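Local coordinates for protein acetone carboxylase alpha subunit (Xanthobacter autotrophicus Py2, PDB 5M45) that is the alpha subunit of a multi-protein enzyme, belongs to the hydantoinase B/oxoprolinase family and binds manganese, at residues A[82-87]-A[172-177]; A[78-83]-A[230-235]; A[70-75]-A[88-93]. All blocks are in the same frame, centred on the assembly; numbering follows the deposited sequence.

The three contacts are neighbours on one side of the chain's centre. Interactions 1 and 2 have centres about 7 Å apart, 1 and 3 about 9 Å, and 2 and 3 about 12 Å. Their first segments follow in order: the end of helix 54-75, the loop from residue 78, then short helix 82-85, which leads to strand 90-95. Interactions 1 and 2 share Pro82 and Ile83. Strands 90-95 and 165-175 are adjacent in one antiparallel sheet, so interactions 1 and 3 reach the same sheet. Interaction 2 adds helix 227-255. Together they pack residues 70-93 against two neighbouring strands of the sheet and helix 227-255, close to the manganese ligand His175.

Interaction 1. Residues A[82-87]-A[172-177]; sequences PIVEQE and GVTHVI. With MN (manganese (II) ion), chain M.
Ile83 lays its CG2 methyl against the imidazole of His175, with CG2 3.9 Å from CD2 of the ring. The approach is oblique. CG2 also lies 3.8 Å from the His175 carbonyl O. The CD1 end of Ile83 runs on to Ile177, where Ile83 CD1 and Ile177 CG1 are 4.0 Å apart. One residue along, Val84 sets CG2 against Thr174 CB (3.9 Å) and near the His175 carbonyl O. The short helix 82-85 thus packs on the end of strand 165-175, one of the strands of the antiparallel sheet of this hydantoinase B/oxoprolinase family chain. The contact is buried and apolar across the segments; the polar ends look elsewhere. Thr174 OG1 is hydrogen-bonded to Arg237. With CG of His175 anti to the backbone N (chi1 176°), the ring is carried toward Ile83. His175 ND1 binds manganese at 2.3 Å, alongside Asp153 and His150. On the far side of the ring, NE2 is hydrogen-bonded to Ser186 OG. This second-shell bond, made by the nitrogen that does not bind the metal, would tend to fix the ring's rotation. Phe456 meets the same imidazole edge-to-face.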
loop_
_atom_site.group_PDB
_atom_site.type_symbol
_atom_site.label_atom_id
_atom_site.label_comp_id
_atom_site.label_asym_id
_atom_site.label_seq_id
_atom_site.Cartn_x
_atom_site.Cartn_y
_atom_site.Cartn_z
ATOM N N PRO A 82 -16.471 -1.113 -17.976
ATOM C CA PRO A 82 -17.072 -2.158 -18.814
ATOM C C PRO A 82 -16.791 -3.598 -18.372
ATOM O O PRO A 82 -17.561 -4.489 -18.685
ATOM C CB PRO A 82 -16.455 -1.930 -20.190
ATOM C CG PRO A 82 -15.950 -0.521 -20.187
ATOM C CD PRO A 82 -15.705 -0.128 -18.753
ATOM N N ILE A 83 -15.704 -3.802 -17.648
ATOM C CA ILE A 83 -15.333 -5.108 -17.068
ATOM C C ILE A 83 -16.497 -5.668 -16.231
ATOM O O ILE A 83 -16.842 -6.860 -16.341
ATOM C CB ILE A 83 -14.035 -5.004 -16.253
ATOM C CG1 ILE A 83 -12.832 -4.617 -17.149
ATOM C CG2 ILE A 83 -13.723 -6.314 -15.514
ATOM C CD1 ILE A 83 -11.578 -4.217 -16.381
ATOM N N VAL A 84 -17.108 -4.793 -15.431
ATOM C CA VAL A 84 -18.263 -5.149 -14.606
ATOM C C VAL A 84 -19.601 -4.995 -15.356
ATOM O O VAL A 84 -20.404 -5.940 -15.435
ATOM C CB VAL A 84 -18.250 -4.338 -13.294
ATOM C CG1 VAL A 84 -19.547 -4.565 -12.490
ATOM C CG2 VAL A 84 -17.013 -4.708 -12.458
ATOM N N GLU A 85 -19.822 -3.813 -15.921
ATOM C CA GLU A 85 -21.123 -3.470 -16.508
ATOM C C GLU A 85 -21.526 -4.280 -17.770
ATOM O O GLU A 85 -22.703 -4.660 -17.917
ATOM C CB GLU A 85 -21.167 -1.972 -16.804
ATOM C CG GLU A 85 -22.568 -1.465 -17.125
ATOM C CD GLU A 85 -23.043 -1.687 -18.570
ATOM O OE1 GLU A 85 -24.299 -1.773 -18.714
ATOM O OE2 GLU A 85 -22.220 -1.776 -19.526
ATOM N N GLN A 86 -20.573 -4.526 -18.666
ATOM C CA GLN A 86 -20.858 -5.268 -19.904
ATOM C C GLN A 86 -20.372 -6.731 -19.808
ATOM O O GLN A 86 -21.150 -7.654 -20.022
ATOM C CB GLN A 86 -20.254 -4.585 -21.135
ATOM C CG GLN A 86 -20.607 -5.340 -22.418
ATOM C CD GLN A 86 -20.310 -4.604 -23.719
ATOM O OE1 GLN A 86 -19.192 -4.201 -24.020
ATOM N NE2 GLN A 86 -21.341 -4.461 -24.532
ATOM N N GLU A 87 -19.091 -6.941 -19.517
ATOM C CA GLU A 87 -18.550 -8.310 -19.414
ATOM C C GLU A 87 -19.093 -9.163 -18.246
ATOM O O GLU A 87 -19.009 -10.382 -18.308
ATOM C CB GLU A 87 -17.032 -8.304 -19.297
ATOM C CG GLU A 87 -16.271 -8.477 -20.593
ATOM C CD GLU A 87 -16.550 -7.364 -21.508
ATOM O OE1 GLU A 87 -17.341 -7.643 -22.455
ATOM O OE2 GLU A 87 -16.027 -6.228 -21.200
ATOM N N GLY A 172 -19.931 -10.209 -2.030
ATOM C CA GLY A 172 -19.935 -9.716 -3.412
ATOM C C GLY A 172 -18.547 -9.302 -3.869
ATOM O O GLY A 172 -17.804 -8.659 -3.110
ATOM N N VAL A 173 -18.164 -9.715 -5.077
ATOM C CA VAL A 173 -16.836 -9.429 -5.653
ATOM C C VAL A 173 -16.964 -8.728 -6.995
ATOM O O VAL A 173 -17.865 -9.067 -7.785
ATOM C CB VAL A 173 -15.975 -10.700 -5.774
ATOM C CG1 VAL A 173 -16.659 -11.759 -6.652
ATOM C CG2 VAL A 173 -14.574 -10.391 -6.328
ATOM N N THR A 174 -16.088 -7.748 -7.247
ATOM C CA THR A 174 -15.894 -7.168 -8.589
ATOM C C THR A 174 -14.396 -7.157 -8.922
ATOM O O THR A 174 -13.565 -6.796 -8.066
ATOM C CB THR A 174 -16.348 -5.697 -8.707
ATOM O OG1 THR A 174 -15.699 -4.916 -7.698
ATOM C CG2 THR A 174 -17.846 -5.540 -8.550
ATOM N N HIS A 175 -14.047 -7.519 -10.147
ATOM C CA HIS A 175 -12.699 -7.241 -10.665
ATOM C C HIS A 175 -12.580 -5.747 -10.998
ATOM O O HIS A 175 -13.288 -5.276 -11.885
ATOM C CB HIS A 175 -12.383 -8.061 -11.928
ATOM C CG HIS A 175 -11.045 -7.715 -12.520
ATOM N ND1 HIS A 175 -9.920 -8.486 -12.341
ATOM C CD2 HIS A 175 -10.634 -6.605 -13.188
ATOM C CE1 HIS A 175 -8.878 -7.884 -12.897
ATOM N NE2 HIS A 175 -9.286 -6.746 -13.425
ATOM N N VAL A 176 -11.708 -5.021 -10.285
ATOM C CA VAL A 176 -11.483 -3.557 -10.540
ATOM C C VAL A 176 -10.302 -3.348 -11.494
ATOM O O VAL A 176 -9.422 -4.232 -11.629
ATOM C CB VAL A 176 -11.288 -2.738 -9.247
ATOM C CG1 VAL A 176 -12.459 -2.978 -8.288
ATOM C CG2 VAL A 176 -9.945 -3.063 -8.540
ATOM N N ILE A 177 -10.252 -2.178 -12.132
ATOM C CA ILE A 177 -9.263 -1.920 -13.179
ATOM C C ILE A 177 -7.823 -1.932 -12.623
ATOM O O ILE A 177 -6.926 -2.548 -13.229
ATOM C CB ILE A 177 -9.546 -0.610 -13.969
ATOM C CG1 ILE A 177 -10.919 -0.684 -14.640
ATOM C CG2 ILE A 177 -8.417 -0.346 -15.010
ATOM C CD1 ILE A 177 -11.413 0.652 -15.190
HETATM MN MN MN M . -9.677 -10.438 -11.140
#

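Interaction 2. Residues A[78-83]-A[230-235]; sequences IAASPI and WMLDER
Leu232 sits under the loop 78-80 and makes the tight part of this contact. Its CD1 methyl packs on Ala80 CB at 3.7 Å. Its CB and CD2 lie against the loop backbone, with CD2 3.8 Å from Ile78 O. Ile78 reaches the other way. Its CG2 rests 3.7 Å from Leu232 O and touches the CB of Arg235, about one helical turn on. Beyond CB the Arg235 chain bends at chi2 (-63°) and leads off to another protein's chain. There NH2 is hydrogen-bonded to the backbone, and NH1 forms a salt bridge with an acidic side chain.

The Asp233 side is looser and is bridged by two waters. Its carboxylate comes close to the loop only through carbon, with OD1 3.6 Å from Ala79 CB. The waters make the polar link instead. One donates to Asp233 OD2 at 2.6 Å and accepts from Ser81 OG. The other donates to Asp233 OD1 at 2.7 Å and accepts from Ser81 N. Ser81 is the N-cap of helix 82-85, and its OG also takes a weak bond from Ile83 N.

The contact joins the loop before that helix to the long helix 227-255. Each carboxylate oxygen of buried Asp233 receives a bond from its own water, which is consistent with a charged Asp233 linked to Ser81 OG and N by two bound waters.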
loop_
_atom_site.group_PDB
_atom_site.type_symbol
_atom_site.label_atom_id
_atom_site.label_comp_id
_atom_site.label_asym_id
_atom_site.label_seq_id
_atom_site.Cartn_x
_atom_site.Cartn_y
_atom_site.Cartn_z
ATOM N N ILE A 78 -24.814 -0.391 -12.101
ATOM C CA ILE A 78 -24.232 0.710 -11.362
ATOM C C ILE A 78 -22.850 1.131 -11.876
ATOM O O ILE A 78 -22.481 2.312 -11.787
ATOM C CB ILE A 78 -24.183 0.366 -9.840
ATOM C CG1 ILE A 78 -25.620 0.246 -9.296
ATOM C CG2 ILE A 78 -23.390 1.415 -9.046
ATOM C CD1 ILE A 78 -25.737 -0.495 -7.985
ATOM N N ALA A 79 -22.088 0.168 -12.403
ATOM C CA ALA A 79 -20.669 0.362 -12.672
ATOM C C ALA A 79 -20.387 1.258 -13.891
ATOM O O ALA A 79 -21.163 1.259 -14.858
ATOM C CB ALA A 79 -19.998 -0.991 -12.851
ATOM N N ALA A 80 -19.289 2.002 -13.831
ATOM C CA ALA A 80 -18.722 2.719 -14.979
ATOM C C ALA A 80 -17.751 1.892 -15.780
ATOM O O ALA A 80 -17.603 2.130 -16.982
ATOM C CB ALA A 80 -18.030 4.013 -14.529
ATOM N N SER A 81 -17.097 0.938 -15.142
ATOM C CA SER A 81 -16.117 0.068 -15.809
ATOM C C SER A 81 -16.818 -1.021 -16.670
ATOM O O SER A 81 -17.643 -1.782 -16.136
ATOM C CB SER A 81 -15.238 -0.648 -14.765
ATOM O OG SER A 81 -14.412 -1.647 -15.388
ATOM N N PRO A 82 -16.471 -1.113 -17.976
ATOM C CA PRO A 82 -17.072 -2.158 -18.814
ATOM C C PRO A 82 -16.791 -3.598 -18.372
ATOM O O PRO A 82 -17.561 -4.489 -18.685
ATOM C CB PRO A 82 -16.455 -1.930 -20.190
ATOM C CG PRO A 82 -15.950 -0.521 -20.187
ATOM C CD PRO A 82 -15.705 -0.128 -18.753
ATOM N N ILE A 83 -15.704 -3.802 -17.648
ATOM C CA ILE A 83 -15.333 -5.108 -17.068
ATOM C C ILE A 83 -16.497 -5.668 -16.231
ATOM O O ILE A 83 -16.842 -6.860 -16.341
ATOM C CB ILE A 83 -14.035 -5.004 -16.253
ATOM C CG1 ILE A 83 -12.832 -4.617 -17.149
ATOM C CG2 ILE A 83 -13.723 -6.314 -15.514
ATOM C CD1 ILE A 83 -11.578 -4.217 -16.381
ATOM N N TRP A 230 -13.235 2.689 -9.518
ATOM C CA TRP A 230 -13.160 2.080 -8.163
ATOM C C TRP A 230 -14.429 2.372 -7.310
ATOM O O TRP A 230 -15.004 1.470 -6.703
ATOM C CB TRP A 230 -11.880 2.574 -7.411
ATOM C CG TRP A 230 -11.866 2.267 -5.963
ATOM C CD1 TRP A 230 -12.455 2.998 -4.968
ATOM C CD2 TRP A 230 -11.289 1.111 -5.323
ATOM N NE1 TRP A 230 -12.261 2.387 -3.751
ATOM C CE2 TRP A 230 -11.563 1.220 -3.943
ATOM C CE3 TRP A 230 -10.576 -0.001 -5.783
ATOM C CZ2 TRP A 230 -11.119 0.272 -3.001
ATOM C CZ3 TRP A 230 -10.103 -0.943 -4.841
ATOM C CH2 TRP A 230 -10.409 -0.791 -3.456
ATOM N N MET A 231 -14.813 3.643 -7.270
ATOM C CA MET A 231 -15.948 4.115 -6.438
ATOM C C MET A 231 -17.276 3.443 -6.856
ATOM O O MET A 231 -18.040 2.955 -5.994
ATOM C CB MET A 231 -16.081 5.646 -6.478
ATOM C CG MET A 231 -14.970 6.383 -5.705
ATOM S SD MET A 231 -14.938 8.178 -5.963
ATOM C CE MET A 231 -16.349 8.602 -4.978
ATOM N N LEU A 232 -17.524 3.383 -8.181
ATOM C CA LEU A 232 -18.756 2.782 -8.657
ATOM C C LEU A 232 -18.748 1.228 -8.547
ATOM O O LEU A 232 -19.818 0.615 -8.373
ATOM C CB LEU A 232 -19.141 3.298 -10.057
ATOM C CG LEU A 232 -19.596 4.772 -10.053
ATOM C CD1 LEU A 232 -19.556 5.407 -11.431
ATOM C CD2 LEU A 232 -20.982 4.930 -9.450
ATOM N N ASP A 233 -17.572 0.589 -8.647
ATOM C CA ASP A 233 -17.460 -0.854 -8.369
ATOM C C ASP A 233 -17.805 -1.170 -6.895
ATOM O O ASP A 233 -18.459 -2.183 -6.594
ATOM C CB ASP A 233 -16.066 -1.417 -8.765
ATOM C CG ASP A 233 -15.871 -1.503 -10.305
ATOM O OD1 ASP A 233 -16.869 -1.440 -11.083
ATOM O OD2 ASP A 233 -14.699 -1.642 -10.776
ATOM N N GLU A 234 -17.417 -0.278 -5.982
ATOM C CA GLU A 234 -17.765 -0.444 -4.588
ATOM C C GLU A 234 -19.288 -0.338 -4.334
ATOM O O GLU A 234 -19.859 -1.150 -3.595
ATOM C CB GLU A 234 -16.962 0.519 -3.692
ATOM C CG GLU A 234 -17.378 0.534 -2.215
ATOM C CD GLU A 234 -16.385 1.290 -1.338
ATOM O OE1 GLU A 234 -16.128 2.489 -1.621
ATOM O OE2 GLU A 234 -15.872 0.671 -0.370
ATOM N N ARG A 235 -19.933 0.665 -4.929
ATOM C CA ARG A 235 -21.390 0.804 -4.805
ATOM C C ARG A 235 -22.124 -0.406 -5.415
ATOM O O ARG A 235 -23.136 -0.844 -4.851
ATOM C CB ARG A 235 -21.897 2.132 -5.400
ATOM C CG ARG A 235 -21.277 3.376 -4.738
ATOM C CD ARG A 235 -21.646 3.488 -3.237
ATOM N NE ARG A 235 -21.029 4.615 -2.605
ATOM C CZ ARG A 235 -21.264 5.012 -1.345
ATOM N NH1 ARG A 235 -20.637 6.065 -0.837
ATOM N NH2 ARG A 235 -22.114 4.376 -0.550
HETATM O O HOH W 1 -13.886 -2.876 -12.954
HETATM O O HOH W 2 -17.130 1.018 -12.057
#

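Interaction 3. Residues A[70-75]-A[88-93]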
loop_
_atom_site.group_PDB
_atom_site.type_symbol
_atom_site.label_atom_id
_atom_site.label_comp_id
_atom_site.label_asym_id
_atom_site.label_seq_id
_atom_site.Cartn_x
_atom_site.Cartn_y
_atom_site.Cartn_z
ATOM N N ASP A 70 -30.391 -12.471 -9.638
ATOM C CA ASP A 70 -30.938 -11.146 -9.828
ATOM C C ASP A 70 -30.019 -10.036 -9.270
ATOM O O ASP A 70 -29.924 -8.957 -9.877
ATOM C CB ASP A 70 -32.329 -11.016 -9.209
ATOM C CG ASP A 70 -32.935 -9.596 -9.411
ATOM O OD1 ASP A 70 -33.154 -9.186 -10.562
ATOM O OD2 ASP A 70 -33.142 -8.891 -8.395
ATOM N N ALA A 71 -29.359 -10.297 -8.151
ATOM C CA ALA A 71 -28.400 -9.326 -7.614
ATOM C C ALA A 71 -27.263 -9.016 -8.620
ATOM O O ALA A 71 -26.946 -7.830 -8.863
ATOM C CB ALA A 71 -27.825 -9.828 -6.304
ATOM N N ARG A 72 -26.689 -10.056 -9.224
ATOM C CA ARG A 72 -25.655 -9.849 -10.229
ATOM C C ARG A 72 -26.182 -9.087 -11.472
ATOM O O ARG A 72 -25.568 -8.113 -11.935
ATOM C CB ARG A 72 -25.032 -11.188 -10.641
ATOM C CG ARG A 72 -24.060 -11.092 -11.819
ATOM C CD ARG A 72 -23.174 -12.318 -11.865
ATOM N NE ARG A 72 -22.301 -12.357 -13.034
ATOM C CZ ARG A 72 -22.650 -12.795 -14.245
ATOM N NH1 ARG A 72 -23.889 -13.259 -14.481
ATOM N NH2 ARG A 72 -21.762 -12.797 -15.220
ATOM N N GLU A 73 -27.311 -9.544 -12.011
ATOM C CA GLU A 73 -27.891 -8.955 -13.221
ATOM C C GLU A 73 -28.262 -7.471 -13.031
ATOM O O GLU A 73 -28.064 -6.653 -13.937
ATOM C CB GLU A 73 -29.118 -9.804 -13.665
ATOM C CG GLU A 73 -29.980 -9.240 -14.807
ATOM C CD GLU A 73 -29.305 -9.259 -16.173
ATOM O OE1 GLU A 73 -28.294 -9.968 -16.347
ATOM O OE2 GLU A 73 -29.864 -8.590 -17.111
ATOM N N THR A 74 -28.784 -7.127 -11.853
ATOM C CA THR A 74 -29.231 -5.759 -11.541
ATOM C C THR A 74 -28.100 -4.833 -11.089
ATOM O O THR A 74 -27.950 -3.720 -11.620
ATOM C CB THR A 74 -30.328 -5.828 -10.446
ATOM O OG1 THR A 74 -31.414 -6.584 -10.971
ATOM C CG2 THR A 74 -30.849 -4.456 -10.028
ATOM N N ALA A 75 -27.300 -5.263 -10.101
ATOM C CA ALA A 75 -26.288 -4.388 -9.536
ATOM C C ALA A 75 -25.193 -3.991 -10.526
ATOM O O ALA A 75 -24.635 -2.927 -10.399
ATOM C CB ALA A 75 -25.657 -5.004 -8.308
ATOM N N GLY A 88 -19.590 -8.533 -17.179
ATOM C CA GLY A 88 -20.151 -9.277 -16.065
ATOM C C GLY A 88 -19.122 -9.994 -15.187
ATOM O O GLY A 88 -19.429 -11.066 -14.620
ATOM N N GLU A 89 -17.937 -9.400 -15.031
ATOM C CA GLU A 89 -16.890 -9.978 -14.145
ATOM C C GLU A 89 -17.150 -9.584 -12.683
ATOM O O GLU A 89 -16.444 -8.754 -12.094
ATOM C CB GLU A 89 -15.468 -9.636 -14.621
ATOM C CG GLU A 89 -15.196 -9.786 -16.129
ATOM C CD GLU A 89 -15.595 -11.106 -16.761
ATOM O OE1 GLU A 89 -15.563 -11.192 -18.008
ATOM O OE2 GLU A 89 -15.926 -12.102 -16.035
ATOM N N LEU A 90 -18.242 -10.143 -12.147
ATOM C CA LEU A 90 -18.682 -9.973 -10.758
ATOM C C LEU A 90 -19.431 -11.234 -10.328
ATOM O O LEU A 90 -19.795 -12.056 -11.171
ATOM C CB LEU A 90 -19.549 -8.701 -10.551
ATOM C CG LEU A 90 -21.018 -8.697 -10.976
ATOM C CD1 LEU A 90 -21.750 -7.488 -10.394
ATOM C CD2 LEU A 90 -21.183 -8.760 -12.489
ATOM N N CYS A 91 -19.633 -11.374 -9.023
ATOM C CA CYS A 91 -20.299 -12.580 -8.443
ATOM C C CYS A 91 -20.861 -12.237 -7.063
ATOM O O CYS A 91 -20.220 -11.499 -6.307
ATOM C CB CYS A 91 -19.298 -13.716 -8.348
ATOM S SG CYS A 91 -19.858 -15.276 -7.629
ATOM N N PHE A 92 -22.043 -12.774 -6.744
ATOM C CA PHE A 92 -22.641 -12.692 -5.403
ATOM C C PHE A 92 -22.981 -14.087 -4.868
ATOM O O PHE A 92 -23.522 -14.935 -5.611
ATOM C CB PHE A 92 -23.908 -11.832 -5.406
ATOM C CG PHE A 92 -23.636 -10.373 -5.692
ATOM C CD1 PHE A 92 -23.184 -9.521 -4.681
ATOM C CD2 PHE A 92 -23.784 -9.857 -6.970
ATOM C CE1 PHE A 92 -22.905 -8.188 -4.945
ATOM C CE2 PHE A 92 -23.526 -8.515 -7.234
ATOM C CZ PHE A 92 -23.080 -7.684 -6.230
ATOM N N THR A 93 -22.645 -14.315 -3.609
ATOM C CA THR A 93 -22.704 -15.622 -3.009
ATOM C C THR A 93 -23.325 -15.553 -1.576
ATOM O O THR A 93 -23.021 -14.625 -0.777
ATOM C CB THR A 93 -21.304 -16.267 -2.998
ATOM O OG1 THR A 93 -20.750 -16.275 -4.334
ATOM C CG2 THR A 93 -21.384 -17.708 -2.464
#
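Arg72 grips two carbonyls, Gly88 O in the loop before the strand and Leu90 O in its first residue. Stretched from CG to NE, the chain carries the guanidinium across to Gly88. NH2 donates to Gly88 O at 3.0 Å, with an N-H...O angle of 154°. It meets a lone pair in the carbonyl plane. NE makes a weaker bond to Leu90 O at 3.1 Å, bent to 135°. Both oxygens lie at the guanidinium edge, near its plane. This is helix-on-sheet packing: the end of helix 54-75 runs roughly antiparallel to the strand, at 144°, on the antiparallel sheet of this hydantoinase B/oxoprolinase family protein.

The apolar part lies beside these bonds. Arg72 CG meets the CD2 methyl of Leu90 at 3.8 Å, and the two side chains pass at a slant. Phe92 lies against the helix, its CD2 and CE2 atoms approaching the backbone of Ala71 and Arg72 obliquely. Ala71 CB is 4.1 Å from Phe92 CD2, and Ala75 CB is 4.2 Å from Phe92 CE2. The two alanines, about one turn apart, present only methyl groups to the ring. Ile244 of helix 227-255 touches both Ala71 and Phe92.

Further out, the strand is fixed by backbone hydrogen bonds of Cys91 with Val173 and of Phe92 with Ser105. Glu89, the centre of an inverse gamma turn, is flanked by the two accepting residues. Gly88 O, already bonded to Arg72 NH2, also accepts a weak bond from Leu90 N at 2.9 Å.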